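Local coordinates for protein probable porin (Pseudomonas aeruginosa, PDB 4FSP) that probably acts as an outer-membrane porin of the OprD family, a beta-barrel thought to let small solutes across the outer membrane, at residues Glu17-Ser23 with Tyr58-Glu64; Gln143-Leu149 with Gly163-Ser169; Asn185-Ala189 with His291-Tyr295; Val222-Leu228 with Leu247-Thr253. All coordinates share one frame; numbering follows the deposited sequence.

All four contacts belong to one beta-barrel of the OprD family. Contact 3 is the buried one. It joins two loops through ring packing and bridging waters, with no direct hydrogen bond. Contacts 1, 2 and 4 are partly buried. Contacts 2 and 4 hold antiparallel strands of the wall by backbone bonds; contact 4 is regular, while contact 2 is irregular at its centre. Contact 1 fixes the loop before strand 24-38 to strand 47-59 and the residues that follow it. Bound detergent touches contacts 1 and 4. Contacts 3 and 4 touch each other, their centres about 12 Å apart. Contacts 1 and 3 lie on opposite sides of the chain centre, their centres about 44 Å apart.

Contact 1 of 4, residues Glu17-Ser23 with Tyr58-Glu64; sequences EGFLEDS and YRSGYTE. With C8E ((hydroxyethyloxy)tri(ethyloxy)octane), chain B; C8E ((hydroxyethyloxy)tri(ethyloxy)octane), chain E.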
# COMPACT_ATOMS: atom_id res chain seq x y z
N GLU A 17 -1.18 -17.25 30.28
CA GLU A 17 0.12 -17.34 29.62
C GLU A 17 -0.12 -17.84 28.20
O GLU A 17 -0.34 -19.04 27.97
CB GLU A 17 1.09 -18.25 30.41
CG GLU A 17 2.43 -18.42 29.74
CD GLU A 17 2.99 -17.11 29.20
OE1 GLU A 17 3.25 -17.01 27.99
OE2 GLU A 17 3.19 -16.18 30.00
N GLY A 18 -0.09 -16.92 27.25
CA GLY A 18 -0.54 -17.23 25.90
C GLY A 18 0.47 -17.20 24.76
O GLY A 18 0.09 -17.48 23.62
N PHE A 19 1.73 -16.87 25.04
CA PHE A 19 2.76 -16.78 24.01
C PHE A 19 2.81 -18.03 23.11
O PHE A 19 2.65 -17.95 21.89
CB PHE A 19 4.12 -16.57 24.66
CG PHE A 19 5.23 -16.24 23.69
CD1 PHE A 19 5.78 -17.21 22.86
CD2 PHE A 19 5.73 -14.94 23.62
CE1 PHE A 19 6.81 -16.89 21.96
CE2 PHE A 19 6.77 -14.61 22.73
CZ PHE A 19 7.31 -15.58 21.91
N LEU A 20 3.04 -19.18 23.73
CA LEU A 20 3.05 -20.42 22.96
C LEU A 20 1.64 -20.89 22.59
O LEU A 20 1.40 -21.25 21.44
CB LEU A 20 3.81 -21.51 23.72
CG LEU A 20 5.31 -21.23 23.94
CD1 LEU A 20 5.95 -22.32 24.80
CD2 LEU A 20 6.04 -21.10 22.60
N GLU A 21 0.72 -20.87 23.55
CA GLU A 21 -0.63 -21.43 23.34
C GLU A 21 -1.39 -20.76 22.20
O GLU A 21 -2.05 -21.43 21.42
CB GLU A 21 -1.46 -21.36 24.63
CG GLU A 21 -2.92 -21.79 24.46
CD GLU A 21 -3.04 -23.26 24.08
OE1 GLU A 21 -2.14 -24.04 24.42
OE2 GLU A 21 -4.05 -23.63 23.46
N ASP A 22 -1.28 -19.45 22.09
CA ASP A 22 -1.99 -18.74 21.03
C ASP A 22 -1.13 -18.51 19.79
O ASP A 22 -1.53 -17.77 18.88
CB ASP A 22 -2.54 -17.41 21.57
CG ASP A 22 -3.41 -17.59 22.80
OD1 ASP A 22 -4.07 -18.65 22.88
OD2 ASP A 22 -3.41 -16.71 23.67
N SER A 23 0.04 -19.13 19.75
CA SER A 23 0.90 -18.98 18.58
C SER A 23 0.18 -19.52 17.35
O SER A 23 -0.53 -20.52 17.43
CB SER A 23 2.22 -19.71 18.77
OG SER A 23 3.07 -19.01 19.67
N TYR A 58 4.97 -16.24 11.22
CA TYR A 58 4.70 -16.68 12.58
C TYR A 58 4.27 -15.53 13.48
O TYR A 58 4.88 -14.47 13.48
CB TYR A 58 5.96 -17.32 13.17
CG TYR A 58 5.88 -17.53 14.66
CD1 TYR A 58 5.19 -18.61 15.19
CD2 TYR A 58 6.51 -16.66 15.54
CE1 TYR A 58 5.11 -18.82 16.57
CE2 TYR A 58 6.43 -16.85 16.93
CZ TYR A 58 5.74 -17.94 17.43
OH TYR A 58 5.67 -18.14 18.80
N ARG A 59 3.22 -15.76 14.27
CA ARG A 59 2.71 -14.76 15.21
C ARG A 59 2.49 -15.42 16.57
O ARG A 59 1.61 -16.28 16.71
CB ARG A 59 1.37 -14.20 14.72
CG ARG A 59 1.35 -13.65 13.30
CD ARG A 59 1.93 -12.26 13.24
NE ARG A 59 2.08 -11.77 11.87
CZ ARG A 59 1.28 -10.87 11.29
NH1 ARG A 59 0.27 -10.33 11.97
NH2 ARG A 59 1.51 -10.49 10.04
N SER A 60 3.27 -15.02 17.58
CA SER A 60 3.10 -15.59 18.91
C SER A 60 1.85 -15.00 19.54
O SER A 60 1.31 -14.02 19.04
CB SER A 60 4.29 -15.25 19.80
OG SER A 60 4.15 -13.91 20.29
N GLY A 61 1.39 -15.61 20.63
CA GLY A 61 0.45 -14.95 21.51
C GLY A 61 1.21 -14.04 22.47
O GLY A 61 2.32 -13.61 22.16
N TYR A 62 0.63 -13.76 23.64
CA TYR A 62 1.25 -12.84 24.59
C TYR A 62 1.51 -13.50 25.92
O TYR A 62 0.68 -14.30 26.39
CB TYR A 62 0.36 -11.60 24.81
CG TYR A 62 0.36 -10.68 23.61
CD1 TYR A 62 1.35 -9.72 23.47
CD2 TYR A 62 -0.59 -10.79 22.61
CE1 TYR A 62 1.39 -8.88 22.37
CE2 TYR A 62 -0.57 -9.94 21.49
CZ TYR A 62 0.43 -9.00 21.38
OH TYR A 62 0.49 -8.15 20.30
N THR A 63 2.64 -13.17 26.54
CA THR A 63 2.94 -13.64 27.89
C THR A 63 1.92 -13.07 28.86
O THR A 63 1.25 -12.08 28.57
CB THR A 63 4.35 -13.19 28.35
OG1 THR A 63 4.49 -11.77 28.19
CG2 THR A 63 5.43 -13.91 27.53
N GLU A 64 1.81 -13.70 30.02
CA GLU A 64 0.84 -13.32 31.05
C GLU A 64 1.20 -12.00 31.75
O GLU A 64 2.38 -11.66 31.89
CB GLU A 64 0.77 -14.42 32.09
CG GLU A 64 -0.32 -14.27 33.14
CD GLU A 64 -0.42 -15.52 33.99
OE1 GLU A 64 0.56 -16.30 33.99
OE2 GLU A 64 -1.46 -15.73 34.65
C1 C8E B . 9.01 -20.39 15.79
C2 C8E B . 8.55 -20.94 17.13
C3 C8E B . 7.27 -21.76 17.00
C4 C8E B . 6.48 -21.79 18.31
C5 C8E B . 5.92 -23.17 18.62
C6 C8E B . 4.61 -23.10 19.42
C7 C8E B . 3.90 -24.45 19.44
C8 C8E B . 2.74 -24.50 20.43
O9 C8E B . 1.53 -24.10 19.82
C10 C8E B . 0.62 -25.16 19.65
C11 C8E B . -0.77 -24.74 20.11
O12 C8E B . -1.48 -24.22 19.02
C13 C8E B . -2.16 -25.26 18.34
C14 C8E E . 9.41 -12.52 27.28
O15 C8E E . 9.54 -12.26 28.66
C16 C8E E . 8.61 -12.97 29.45
C17 C8E E . 8.02 -12.09 30.55
O18 C8E E . 7.00 -12.80 31.24
C19 C8E E . 7.51 -13.75 32.15
C20 C8E E . 6.42 -14.17 33.11
O21 C8E E . 5.26 -13.40 32.83
O HOH W 1 -2.16 -14.55 23.73
O HOH W 2 -1.10 -15.33 17.60
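F19 packs one face of its ring on S60. S60 CB stands 3.6 Å from the F19 ring centroid, almost on the ring normal, in a CH-pi contact. The F19 side chain gets there with CG anti to the backbone N (chi1 -170°). Y58 crosses F19 at about a right angle, and Y58 OH donates to S23 OG at 2.9 Å. The backbones are also close. G61 N donates to F19 O, and G18 N donates to Y62 O, both at 2.9 Å. G61 carries no side chain, and its CA comes within 3.3 Å of G18 O. This is the tight part.

The solvent side is looser. A water links D22 OD2 to Y62 N. E17 lies alongside T63, and E64 N meets E17 OE2 from above the carboxylate plane at 2.8 Å. E17 and E64 are both exposed. Detergent of chain B covers one face of the Y58 ring.

Segment 17-23 leads into strand 24-38. Segment 58-64 begins on the antiparallel partner of that strand, 47-59, and runs on from it. Strand 67-80 lines the other edge of 58-64: L71 touches F19 and gives its backbone N to S60 OG, and V69 N bonds T63 OG1.

Contact 2 of 4, residues Gln143-Leu149 with Gly163-Ser169; sequences QVFQGAL and GRLTEVS
Q146 pairs with two residues of the facing strand. Q146 N donates to E167 O at 2.9 Å, and Q146 O accepts from T166 N at 2.8 Å. T166 and E167 thus share one partner, which makes a beta bulge. Beyond it the pairing is regular. A148 and R164 form an antiparallel hydrogen-bonded pair: A148 N to R164 O and R164 N to A148 O are both 2.9 Å. Between the two, segment 143-149 turns a corner at G147. There G147 CA makes a close C-H...O contact with R164 O, at 3.1 Å.

At the far end a side chain stands in for the backbone. S169 OG accepts from V144 N at 2.8 Å, the N-H pointing at it at 154°. The return bond, S169 N to V144 O, is weak. S169 OG lies between its own backbone N and carbonyl carbon (chi1 45°), which brings it up to V144. Three polar side chains have partners elsewhere. Q143 OE1 takes a bond from R139, Q146 NE2 gives a weak one to D109, and R164 forms salt bridges with E220 and D198.

The apolar face is carried by F145. V168 CG1 sits over one face of its ring, 3.7 Å from the F145 ring centroid and offset toward the rim. L165 CD1 lies nearby.

Strands 148-152 and 158-168 form a beta hairpin in the barrel. On the second edge of 143-149, F145, G147 and L149 make backbone bonds with L126, G124 and K122. Strand 193-205 pairs with the other edge of 158-168, and L179 of strand 179-180 covers F145 and V168.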
# COMPACT_ATOMS: atom_id res chain seq x y z
N GLN A 143 8.41 -4.75 1.12
CA GLN A 143 9.60 -4.36 1.88
C GLN A 143 9.33 -4.41 3.39
O GLN A 143 8.22 -4.10 3.85
CB GLN A 143 10.07 -2.96 1.50
CG GLN A 143 10.79 -2.88 0.17
CD GLN A 143 11.88 -3.93 0.03
OE1 GLN A 143 11.66 -4.98 -0.57
NE2 GLN A 143 13.05 -3.64 0.58
N VAL A 144 10.35 -4.79 4.16
CA VAL A 144 10.27 -4.69 5.61
C VAL A 144 11.11 -3.54 6.12
O VAL A 144 12.29 -3.42 5.76
CB VAL A 144 10.71 -5.98 6.30
CG1 VAL A 144 10.56 -5.85 7.82
CG2 VAL A 144 9.87 -7.14 5.80
N PHE A 145 10.50 -2.67 6.93
CA PHE A 145 11.19 -1.52 7.51
C PHE A 145 11.58 -1.84 8.95
O PHE A 145 10.87 -2.57 9.64
CB PHE A 145 10.27 -0.28 7.48
CG PHE A 145 9.97 0.24 6.08
CD1 PHE A 145 9.04 -0.41 5.26
CD2 PHE A 145 10.61 1.36 5.58
CE1 PHE A 145 8.76 0.05 3.98
CE2 PHE A 145 10.33 1.84 4.29
CZ PHE A 145 9.42 1.17 3.48
N GLN A 146 12.70 -1.30 9.41
CA GLN A 146 13.07 -1.47 10.81
C GLN A 146 12.71 -0.21 11.57
O GLN A 146 12.90 0.90 11.06
CB GLN A 146 14.57 -1.76 10.98
CG GLN A 146 15.07 -3.04 10.28
CD GLN A 146 14.43 -4.31 10.82
OE1 GLN A 146 14.18 -4.43 12.01
NE2 GLN A 146 14.18 -5.27 9.92
N GLY A 147 12.19 -0.38 12.77
CA GLY A 147 11.96 0.74 13.66
C GLY A 147 11.02 0.35 14.79
O GLY A 147 11.03 -0.79 15.26
N ALA A 148 10.23 1.32 15.23
CA ALA A 148 9.30 1.12 16.34
C ALA A 148 8.02 1.83 15.99
O ALA A 148 8.04 2.95 15.49
CB ALA A 148 9.87 1.69 17.62
N LEU A 149 6.90 1.17 16.24
CA LEU A 149 5.60 1.77 15.93
C LEU A 149 4.64 1.55 17.09
O LEU A 149 4.42 0.42 17.52
CB LEU A 149 5.04 1.15 14.66
CG LEU A 149 3.65 1.61 14.24
CD1 LEU A 149 3.63 3.11 13.96
CD2 LEU A 149 3.17 0.81 13.02
N GLY A 163 5.52 6.67 15.28
CA GLY A 163 6.54 5.73 14.86
C GLY A 163 7.84 6.35 14.38
O GLY A 163 7.90 7.54 14.06
N ARG A 164 8.89 5.53 14.34
CA ARG A 164 10.16 5.95 13.76
C ARG A 164 10.83 4.78 13.08
O ARG A 164 11.00 3.71 13.69
CB ARG A 164 11.08 6.57 14.82
CG ARG A 164 12.50 6.85 14.32
CD ARG A 164 13.35 7.60 15.35
NE ARG A 164 13.43 9.02 15.03
CZ ARG A 164 14.47 9.80 15.31
NH1 ARG A 164 15.53 9.30 15.93
NH2 ARG A 164 14.45 11.08 14.96
N LEU A 165 11.19 4.96 11.81
CA LEU A 165 11.81 3.91 11.02
C LEU A 165 13.25 4.31 10.72
O LEU A 165 13.56 5.50 10.62
CB LEU A 165 11.06 3.72 9.71
CG LEU A 165 9.55 3.65 9.89
CD1 LEU A 165 8.89 3.53 8.54
CD2 LEU A 165 9.20 2.47 10.77
N THR A 166 14.13 3.33 10.59
CA THR A 166 15.56 3.61 10.42
C THR A 166 16.22 2.87 9.26
O THR A 166 17.36 3.19 8.93
CB THR A 166 16.36 3.27 11.67
OG1 THR A 166 16.34 1.85 11.86
CG2 THR A 166 15.77 3.96 12.89
N GLU A 167 15.53 1.89 8.67
CA GLU A 167 16.12 1.03 7.62
C GLU A 167 15.06 0.39 6.74
O GLU A 167 13.93 0.17 7.17
CB GLU A 167 16.97 -0.10 8.25
CG GLU A 167 18.33 0.31 8.79
CD GLU A 167 19.07 -0.84 9.45
OE1 GLU A 167 18.41 -1.68 10.09
OE2 GLU A 167 20.31 -0.91 9.33
N VAL A 168 15.44 0.07 5.50
CA VAL A 168 14.61 -0.72 4.58
C VAL A 168 15.34 -2.00 4.14
O VAL A 168 16.56 -2.02 4.04
CB VAL A 168 14.27 0.05 3.28
CG1 VAL A 168 12.78 -0.06 2.97
CG2 VAL A 168 14.73 1.50 3.36
N SER A 169 14.58 -3.05 3.85
CA SER A 169 15.16 -4.30 3.38
C SER A 169 15.79 -4.18 1.99
O SER A 169 15.25 -3.52 1.10
CB SER A 169 14.11 -5.42 3.40
OG SER A 169 12.87 -4.99 2.85

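Contact 3 of 4, residues Asn185-Ala189 with His291-Tyr295; sequences NRRFA and HGFPY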
# COMPACT_ATOMS: atom_id res chain seq x y z
N ASN A 185 11.08 9.63 -12.84
CA ASN A 185 11.01 10.70 -13.83
C ASN A 185 11.69 12.00 -13.38
O ASN A 185 11.29 13.09 -13.78
CB ASN A 185 9.55 10.99 -14.24
CG ASN A 185 8.80 9.74 -14.69
OD1 ASN A 185 9.41 8.70 -14.96
ND2 ASN A 185 7.48 9.84 -14.78
N ARG A 186 12.72 11.88 -12.54
CA ARG A 186 13.48 13.03 -12.04
C ARG A 186 12.63 14.15 -11.41
O ARG A 186 12.99 15.32 -11.50
CB ARG A 186 14.34 13.63 -13.17
CG ARG A 186 14.94 12.60 -14.12
CD ARG A 186 15.54 13.25 -15.36
NE ARG A 186 16.91 13.70 -15.13
CZ ARG A 186 17.30 14.97 -15.17
NH1 ARG A 186 16.42 15.92 -15.43
NH2 ARG A 186 18.57 15.28 -14.94
N ARG A 187 11.51 13.79 -10.77
CA ARG A 187 10.61 14.78 -10.17
C ARG A 187 11.29 15.70 -9.17
O ARG A 187 10.89 16.86 -8.99
CB ARG A 187 9.44 14.08 -9.48
CG ARG A 187 8.40 13.53 -10.43
CD ARG A 187 7.54 12.50 -9.74
NE ARG A 187 6.57 11.94 -10.68
CZ ARG A 187 5.74 10.95 -10.40
NH1 ARG A 187 5.76 10.40 -9.18
NH2 ARG A 187 4.90 10.52 -11.32
N PHE A 188 12.32 15.18 -8.52
CA PHE A 188 13.05 15.92 -7.52
C PHE A 188 14.51 16.03 -7.94
O PHE A 188 14.87 15.53 -9.00
CB PHE A 188 12.88 15.20 -6.19
CG PHE A 188 11.45 14.86 -5.89
CD1 PHE A 188 10.51 15.88 -5.70
CD2 PHE A 188 11.02 13.54 -5.84
CE1 PHE A 188 9.18 15.58 -5.44
CE2 PHE A 188 9.69 13.23 -5.58
CZ PHE A 188 8.76 14.26 -5.38
N ALA A 189 15.34 16.67 -7.12
CA ALA A 189 16.75 16.87 -7.48
C ALA A 189 17.54 15.56 -7.54
O ALA A 189 18.37 15.36 -8.43
CB ALA A 189 17.41 17.85 -6.54
N HIS A 291 6.20 20.81 -7.50
CA HIS A 291 6.65 19.42 -7.60
C HIS A 291 5.58 18.35 -7.59
O HIS A 291 4.42 18.61 -7.25
CB HIS A 291 7.67 19.10 -6.51
CG HIS A 291 8.90 19.94 -6.61
ND1 HIS A 291 9.01 21.17 -6.01
CD2 HIS A 291 10.05 19.74 -7.29
CE1 HIS A 291 10.19 21.69 -6.29
NE2 HIS A 291 10.85 20.84 -7.07
N GLY A 292 5.99 17.14 -7.94
CA GLY A 292 5.12 15.98 -7.88
C GLY A 292 5.02 15.44 -6.46
O GLY A 292 5.56 16.02 -5.52
N PHE A 293 4.33 14.30 -6.33
CA PHE A 293 4.00 13.73 -5.04
C PHE A 293 5.12 12.84 -4.51
O PHE A 293 5.46 11.83 -5.13
CB PHE A 293 2.72 12.91 -5.19
CG PHE A 293 2.23 12.30 -3.90
CD1 PHE A 293 1.50 13.06 -2.98
CD2 PHE A 293 2.51 10.98 -3.60
CE1 PHE A 293 1.06 12.49 -1.78
CE2 PHE A 293 2.06 10.41 -2.40
CZ PHE A 293 1.34 11.16 -1.49
N PRO A 294 5.70 13.20 -3.36
CA PRO A 294 6.80 12.39 -2.83
C PRO A 294 6.31 11.24 -1.97
O PRO A 294 5.26 11.33 -1.30
CB PRO A 294 7.56 13.38 -1.94
CG PRO A 294 6.47 14.27 -1.40
CD PRO A 294 5.39 14.35 -2.49
N TYR A 295 7.09 10.17 -2.01
CA TYR A 295 6.88 8.98 -1.18
C TYR A 295 8.16 8.14 -1.18
O TYR A 295 9.06 8.40 -1.97
CB TYR A 295 5.67 8.17 -1.64
CG TYR A 295 5.62 7.75 -3.12
CD1 TYR A 295 5.36 8.67 -4.14
CD2 TYR A 295 5.73 6.41 -3.47
CE1 TYR A 295 5.27 8.26 -5.46
CE2 TYR A 295 5.64 6.00 -4.78
CZ TYR A 295 5.41 6.92 -5.77
OH TYR A 295 5.32 6.50 -7.08
O HOH W 3 8.22 17.30 -9.70
O HOH W 4 7.44 10.74 -6.82
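F188 lies with its ring edge against segment 291-295. The two segments are loops of an OprD-type beta-barrel. G292 O is near the ring plane, 3.6 Å from F188 CE1, and H291 CB approaches the same edge. P294 comes in obliquely, its CB 3.7 Å from F188 CZ. One ring face is covered by CB of R187, its own neighbour in sequence. The H291 ring is turned so that its edge, at CD2, meets R187 O in plane at 3.4 Å. The R187 guanidinium and the Y295 ring lie edge to edge at a looser distance, NH1 4.3 Å from Y295 CE1.

No direct hydrogen bond crosses the contact. Water does part of that work. One water sits in the guanidinium plane, accepts from R187 NH1 and donates to F293 O. R187 also forms salt bridges with D311 and E314, so its flat head is held on several sides. Y295 OH bonds D311 as well, which ties both segments to one acid. F293 and P294 lie against strands 223-235, 240-252 and 262-273.

A second water joins the backbones: it donates to R187 O and accepts from G292 N, each at 2.8 Å.

Contact 4 of 4, residues Val222-Leu228 with Leu247-Thr253; sequences VYAQHFL and LALSRDT. With C8E ((hydroxyethyloxy)tri(ethyloxy)octane), chain I.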
# COMPACT_ATOMS: atom_id res chain seq x y z
N VAL A 222 14.91 15.58 4.39
CA VAL A 222 14.40 15.53 3.01
C VAL A 222 13.03 16.18 2.79
O VAL A 222 12.93 17.22 2.13
CB VAL A 222 14.38 14.09 2.43
CG1 VAL A 222 14.17 14.16 0.92
CG2 VAL A 222 15.68 13.37 2.75
N TYR A 223 11.96 15.57 3.33
CA TYR A 223 10.64 16.18 3.23
C TYR A 223 9.74 15.79 4.39
O TYR A 223 9.97 14.77 5.05
CB TYR A 223 9.95 15.78 1.92
CG TYR A 223 9.45 14.35 1.90
CD1 TYR A 223 10.29 13.32 1.52
CD2 TYR A 223 8.13 14.03 2.27
CE1 TYR A 223 9.85 12.00 1.50
CE2 TYR A 223 7.68 12.71 2.24
CZ TYR A 223 8.55 11.70 1.86
OH TYR A 223 8.14 10.38 1.83
N ALA A 224 8.73 16.61 4.63
CA ALA A 224 7.66 16.30 5.56
C ALA A 224 6.37 16.35 4.77
O ALA A 224 6.23 17.20 3.89
CB ALA A 224 7.60 17.33 6.69
N GLN A 225 5.43 15.46 5.07
CA GLN A 225 4.16 15.46 4.37
C GLN A 225 3.01 15.43 5.38
O GLN A 225 3.02 14.64 6.31
CB GLN A 225 4.08 14.25 3.44
CG GLN A 225 2.72 13.97 2.81
CD GLN A 225 2.83 12.87 1.74
OE1 GLN A 225 2.25 11.78 1.88
NE2 GLN A 225 3.58 13.16 0.68
N HIS A 226 2.04 16.32 5.19
CA HIS A 226 0.83 16.32 6.00
C HIS A 226 -0.28 15.67 5.18
O HIS A 226 -0.42 15.97 4.00
CB HIS A 226 0.40 17.75 6.38
CG HIS A 226 1.38 18.46 7.27
ND1 HIS A 226 1.33 18.38 8.65
CD2 HIS A 226 2.41 19.28 6.98
CE1 HIS A 226 2.29 19.11 9.16
NE2 HIS A 226 2.97 19.68 8.17
N PHE A 227 -1.04 14.78 5.81
CA PHE A 227 -2.16 14.13 5.13
C PHE A 227 -3.45 14.37 5.89
O PHE A 227 -3.47 14.28 7.13
CB PHE A 227 -1.94 12.61 5.03
CG PHE A 227 -3.16 11.85 4.61
CD1 PHE A 227 -4.09 11.40 5.56
CD2 PHE A 227 -3.41 11.59 3.27
CE1 PHE A 227 -5.24 10.70 5.17
CE2 PHE A 227 -4.56 10.88 2.87
CZ PHE A 227 -5.47 10.44 3.82
N LEU A 228 -4.53 14.62 5.16
CA LEU A 228 -5.87 14.73 5.76
C LEU A 228 -6.83 13.99 4.87
O LEU A 228 -6.84 14.21 3.66
CB LEU A 228 -6.31 16.19 5.91
CG LEU A 228 -7.66 16.41 6.59
CD1 LEU A 228 -7.62 15.91 8.05
CD2 LEU A 228 -8.05 17.89 6.57
N LEU A 247 -6.24 14.90 0.95
CA LEU A 247 -5.43 16.08 0.70
C LEU A 247 -4.08 15.86 1.34
O LEU A 247 -4.01 15.38 2.49
CB LEU A 247 -6.08 17.33 1.32
CG LEU A 247 -7.42 17.79 0.74
CD1 LEU A 247 -8.01 18.92 1.58
CD2 LEU A 247 -7.20 18.28 -0.68
N ALA A 248 -3.01 16.19 0.64
CA ALA A 248 -1.69 16.10 1.25
C ALA A 248 -0.84 17.30 0.89
O ALA A 248 -0.97 17.85 -0.21
CB ALA A 248 -0.99 14.78 0.86
N LEU A 249 0.00 17.72 1.83
CA LEU A 249 0.89 18.87 1.64
C LEU A 249 2.31 18.46 1.96
O LEU A 249 2.58 17.97 3.07
CB LEU A 249 0.48 20.04 2.54
CG LEU A 249 1.47 21.22 2.57
CD1 LEU A 249 1.45 21.93 1.24
CD2 LEU A 249 1.14 22.21 3.69
N SER A 250 3.22 18.63 1.00
CA SER A 250 4.59 18.17 1.19
C SER A 250 5.56 19.29 0.91
O SER A 250 5.39 20.04 -0.06
CB SER A 250 4.90 16.99 0.26
OG SER A 250 3.85 16.03 0.29
N ARG A 251 6.58 19.41 1.75
CA ARG A 251 7.57 20.47 1.62
C ARG A 251 8.89 19.88 2.04
O ARG A 251 8.92 18.95 2.85
CB ARG A 251 7.19 21.65 2.53
CG ARG A 251 7.65 23.00 2.01
CD ARG A 251 8.38 23.80 3.08
NE ARG A 251 9.58 24.46 2.56
CZ ARG A 251 10.49 25.07 3.31
NH1 ARG A 251 10.35 25.10 4.63
NH2 ARG A 251 11.55 25.64 2.74
N ASP A 252 9.99 20.39 1.49
CA ASP A 252 11.31 19.92 1.91
C ASP A 252 11.52 20.33 3.34
O ASP A 252 10.84 21.24 3.83
CB ASP A 252 12.40 20.55 1.06
CG ASP A 252 12.27 22.05 1.01
OD1 ASP A 252 11.42 22.55 0.23
OD2 ASP A 252 13.01 22.72 1.76
N THR A 253 12.45 19.68 4.03
CA THR A 253 12.70 20.04 5.42
C THR A 253 14.17 19.86 5.75
O THR A 253 14.85 19.03 5.14
CB THR A 253 11.83 19.18 6.36
OG1 THR A 253 11.89 19.71 7.69
CG2 THR A 253 12.32 17.75 6.36
C4 C8E I . -5.30 16.44 14.96
C5 C8E I . -4.49 17.18 13.90
C6 C8E I . -3.12 17.61 14.39
C7 C8E I . -2.54 18.59 13.37
C8 C8E I . -1.15 19.10 13.73
O9 C8E I . -0.56 19.69 12.59
C10 C8E I . 0.49 20.58 12.90
C11 C8E I . 1.20 21.00 11.62
O12 C8E I . 2.39 21.73 11.88
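Q225 and S250 are the polar side-chain pair of this contact. Q225 NE2 donates to S250 OG at 2.9 Å, with the hydroxyl tilted 21° from the amide plane. In Q225, CG swings away from the backbone N (chi1 170°) and the chain runs out straight, which carries the amide across to S250. Next to them, F227 and A248 share the same face.

Backbone bonds hold the pair in place. A224 pairs with R251, H226 with L249 and L228 with L247, each through two hydrogen bonds. H226 N to L249 O is short, at 2.7 Å, and L247 N to L228 O, at 2.9 Å, is almost straight (177°). At the end of the pairing T253 N reaches V222 O at 3.1 Å, but from above the carbonyl plane. Both segments belong to the antiparallel hairpin of strands 223-235 and 240-252.

The next shell differs on the two faces. Behind Q225 stands the loop of contact 3: Q225 NE2 probably also donates to P294 O, and F293 packs on Q225. On the face of A224, H226, L228, L247, L249 and R251, Y214 OH bonds H226 ND1, and Y216 meets the H226 ring edge-to-face. A detergent molecule touches H226, with C11 of C8E (chain I) 3.3 Å from H226 CE1.

The chemistry therefore splits across the wall. The Q225 and S250 face meets loop 291-295 by one probable hydrogen bond and by packing, consistent with a loop folded into the barrel. The other face has three leucines, besides H226 and R251, and is touched by detergent, consistent with the outer surface of a membrane barrel.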